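Local coordinates for protein putative pyrroline carboxylate reductase (Streptococcus pyogenes, PDB 2AHR) that probably catalyses the NAD(P)H-dependent reduction of 1-pyrroline-5-carboxylate to L-proline, the last step of proline biosynthesis, at residues D220-C223 with T228-A231. Residues are numbered along the deposited sequence; the frame is centred on the assembly and turned at random.
Sequences DAIC and TTIA. With NAP (NADP nicotinamide-adenine-dinucleotide phosphate), chain S.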
loop_
_atom_site.group_PDB
_atom_site.type_symbol
_atom_site.label_atom_id
_atom_site.label_comp_id
_atom_site.label_asym_id
_atom_site.label_seq_id
_atom_site.Cartn_x
_atom_site.Cartn_y
_atom_site.Cartn_z
ATOM N N ASP E 220 -13.001 -18.849 19.046
ATOM C CA ASP E 220 -13.871 -19.840 18.417
ATOM C C ASP E 220 -15.251 -19.870 19.083
ATOM O O ASP E 220 -16.264 -19.963 18.392
ATOM C CB ASP E 220 -13.282 -21.246 18.501
ATOM C CG ASP E 220 -12.089 -21.459 17.568
ATOM O OD1 ASP E 220 -12.043 -20.888 16.454
ATOM O OD2 ASP E 220 -11.193 -22.234 17.967
ATOM N N ALA E 221 -15.286 -19.805 20.421
ATOM C CA ALA E 221 -16.562 -19.840 21.153
ATOM C C ALA E 221 -17.439 -18.634 20.818
ATOM O O ALA E 221 -18.644 -18.780 20.647
ATOM C CB ALA E 221 -16.337 -19.939 22.685
ATOM N N ILE E 222 -16.826 -17.453 20.720
ATOM C CA ILE E 222 -17.550 -16.196 20.496
ATOM C C ILE E 222 -18.031 -15.993 19.022
ATOM O O ILE E 222 -19.049 -15.337 18.777
ATOM C CB ILE E 222 -16.700 -14.991 21.020
ATOM C CG1 ILE E 222 -16.545 -15.070 22.554
ATOM C CG2 ILE E 222 -17.307 -13.644 20.621
ATOM C CD1 ILE E 222 -15.325 -14.328 23.111
ATOM N N CYS E 223 -17.320 -16.559 18.046
ATOM C CA CYS E 223 -17.672 -16.380 16.635
ATOM C C CYS E 223 -18.768 -17.324 16.107
ATOM O O CYS E 223 -18.453 -18.350 15.510
ATOM C CB CYS E 223 -16.423 -16.531 15.765
ATOM S SG CYS E 223 -15.228 -15.212 15.934
ATOM N N THR E 228 -21.870 -11.730 13.560
ATOM C CA THR E 228 -21.306 -10.404 13.508
ATOM C C THR E 228 -19.838 -10.427 13.936
ATOM O O THR E 228 -19.015 -9.663 13.415
ATOM C CB THR E 228 -22.083 -9.417 14.413
ATOM O OG1 THR E 228 -21.848 -9.754 15.785
ATOM C CG2 THR E 228 -23.575 -9.469 14.130
ATOM N N THR E 229 -19.490 -11.327 14.854
ATOM C CA THR E 229 -18.121 -11.301 15.415
ATOM C C THR E 229 -17.059 -11.768 14.414
ATOM O O THR E 229 -16.020 -11.120 14.276
ATOM C CB THR E 229 -18.040 -12.074 16.735
ATOM O OG1 THR E 229 -18.914 -11.438 17.684
ATOM C CG2 THR E 229 -16.627 -12.047 17.280
ATOM N N ILE E 230 -17.325 -12.876 13.716
ATOM C CA ILE E 230 -16.435 -13.319 12.641
ATOM C C ILE E 230 -16.256 -12.254 11.532
ATOM O O ILE E 230 -15.177 -12.119 10.969
ATOM C CB ILE E 230 -16.850 -14.706 12.063
ATOM C CG1 ILE E 230 -15.758 -15.271 11.131
ATOM C CG2 ILE E 230 -18.255 -14.648 11.416
ATOM C CD1 ILE E 230 -14.375 -15.593 11.835
ATOM N N ALA E 231 -17.302 -11.492 11.226
ATOM C CA ALA E 231 -17.163 -10.385 10.260
ATOM C C ALA E 231 -16.103 -9.379 10.749
ATOM O O ALA E 231 -15.163 -9.051 10.012
ATOM C CB ALA E 231 -18.496 -9.692 10.033
HETATM P PA NAP S . -24.262 -21.480 18.431
HETATM O O1A NAP S . -24.050 -21.960 17.038
HETATM O O2A NAP S . -23.095 -21.839 19.289
HETATM O O5B NAP S . -25.637 -22.033 19.078
HETATM C C5B NAP S . -26.824 -22.181 18.331
HETATM C C4B NAP S . -27.536 -23.432 18.840
HETATM O O4B NAP S . -28.868 -23.513 18.362
HETATM C C3B NAP S . -26.806 -24.701 18.405
HETATM O O3B NAP S . -26.425 -25.408 19.566
HETATM C C2B NAP S . -27.808 -25.482 17.569
HETATM O O2B NAP S . -27.873 -26.869 17.862
HETATM C C1B NAP S . -29.129 -24.862 18.002
HETATM N N9A NAP S . -30.179 -25.046 16.969
HETATM C C8A NAP S . -30.012 -25.176 15.608
HETATM N N7A NAP S . -31.231 -25.346 15.041
HETATM C C5A NAP S . -32.175 -25.335 16.017
HETATM C C6A NAP S . -33.562 -25.484 15.986
HETATM N N6A NAP S . -34.094 -26.204 15.000
HETATM N N1A NAP S . -34.263 -25.423 17.175
HETATM C C2A NAP S . -33.602 -25.245 18.378
HETATM N N3A NAP S . -32.229 -25.113 18.396
HETATM C C4A NAP S . -31.524 -25.154 17.235
HETATM O O3 NAP S . -24.552 -19.884 18.412
HETATM P PN NAP S . -24.259 -18.893 19.661
HETATM O O1N NAP S . -22.880 -18.356 19.477
HETATM O O2N NAP S . -24.621 -19.523 20.959
HETATM O O5D NAP S . -25.302 -17.697 19.353
HETATM C C5D NAP S . -26.671 -17.809 19.674
HETATM C C4D NAP S . -27.305 -16.421 19.742
HETATM O O4D NAP S . -26.644 -15.592 20.679
HETATM C C3D NAP S . -27.238 -15.709 18.395
HETATM O O3D NAP S . -28.526 -15.217 18.114
HETATM C C2D NAP S . -26.246 -14.566 18.564
HETATM O O2D NAP S . -26.655 -13.439 17.796
HETATM C C1D NAP S . -26.261 -14.349 20.092
HETATM N N1N NAP S . -24.986 -13.914 20.720
HETATM C C2N NAP S . -23.861 -14.715 20.696
HETATM C C3N NAP S . -22.684 -14.296 21.323
HETATM C C7N NAP S . -21.488 -15.198 21.418
HETATM O O7N NAP S . -20.377 -14.707 22.134
HETATM N N7N NAP S . -21.497 -16.412 20.853
HETATM C C4N NAP S . -22.652 -13.060 21.980
HETATM C C5N NAP S . -23.786 -12.261 22.012
HETATM C C6N NAP S . -24.948 -12.706 21.378
HETATM P P2B NAP S . -26.774 -27.958 17.387
HETATM O O1X NAP S . -27.328 -29.338 17.697
HETATM O O2X NAP S . -26.557 -27.837 15.895
HETATM O O3X NAP S . -25.461 -27.746 18.123
#
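The methyl CG2 of Thr229 touches both Ile222 and Cys223, lying 3.7 Å from the sulfur SG of Cys223 and 3.8 Å from CG2 of Ile222. Its position follows from the Thr229 torsion (chi1 -62°), which puts the methyl anti to the backbone N and OG1 alongside that N. That hydroxyl passes near CG2 of Ile222 but finds its polar partner across the subunit boundary, in a hydrogen bond with Ser167 of the second subunit; the carbonyl O of Thr229 is likewise bonded to Tyr171 OH of that subunit. One threonine thus turns its methyl to its own chain and its hydroxyl to the neighbour.

Cys223, the first residue to leave helical geometry after helix 215-222, meets the side chain of Ile230 only at the CB atoms, 4.1 Å apart, while its SG lies 3.8 Å from Ile230 N. The backbones come closest at this pair, their CA atoms 5.2 Å apart. No hydrogen bond links the two segments, so the close part is purely van der Waals packing among four buried residues. By contrast with the Thr229 methyl, the Ile230 end is looser, its side chain packing on Lys185 of the third subunit; on this outward side Asp220 forms a salt bridge through OD1 to Lys190 of that subunit.

Ile222 has a second neighbour: its CG2 lies 3.6 Å from the amide oxygen O7N of the NADP nicotinamide, while its carbonyl O is 3.4 Å from the amide nitrogen N7N. Hydrogen bonds to the cofactor come from the second subunit, among them Met14 N and Ala91 N, and from Ser224 OG, directly after Cys223. The arrangement is a short helix-loop-helix turn, helix 215-222 to helix 228-239, in the helical dimerisation domain characteristic of pyrroline-5-carboxylate reductases, placed where it meets the nicotinamide end of an NADP held by the Rossmann domain of another subunit.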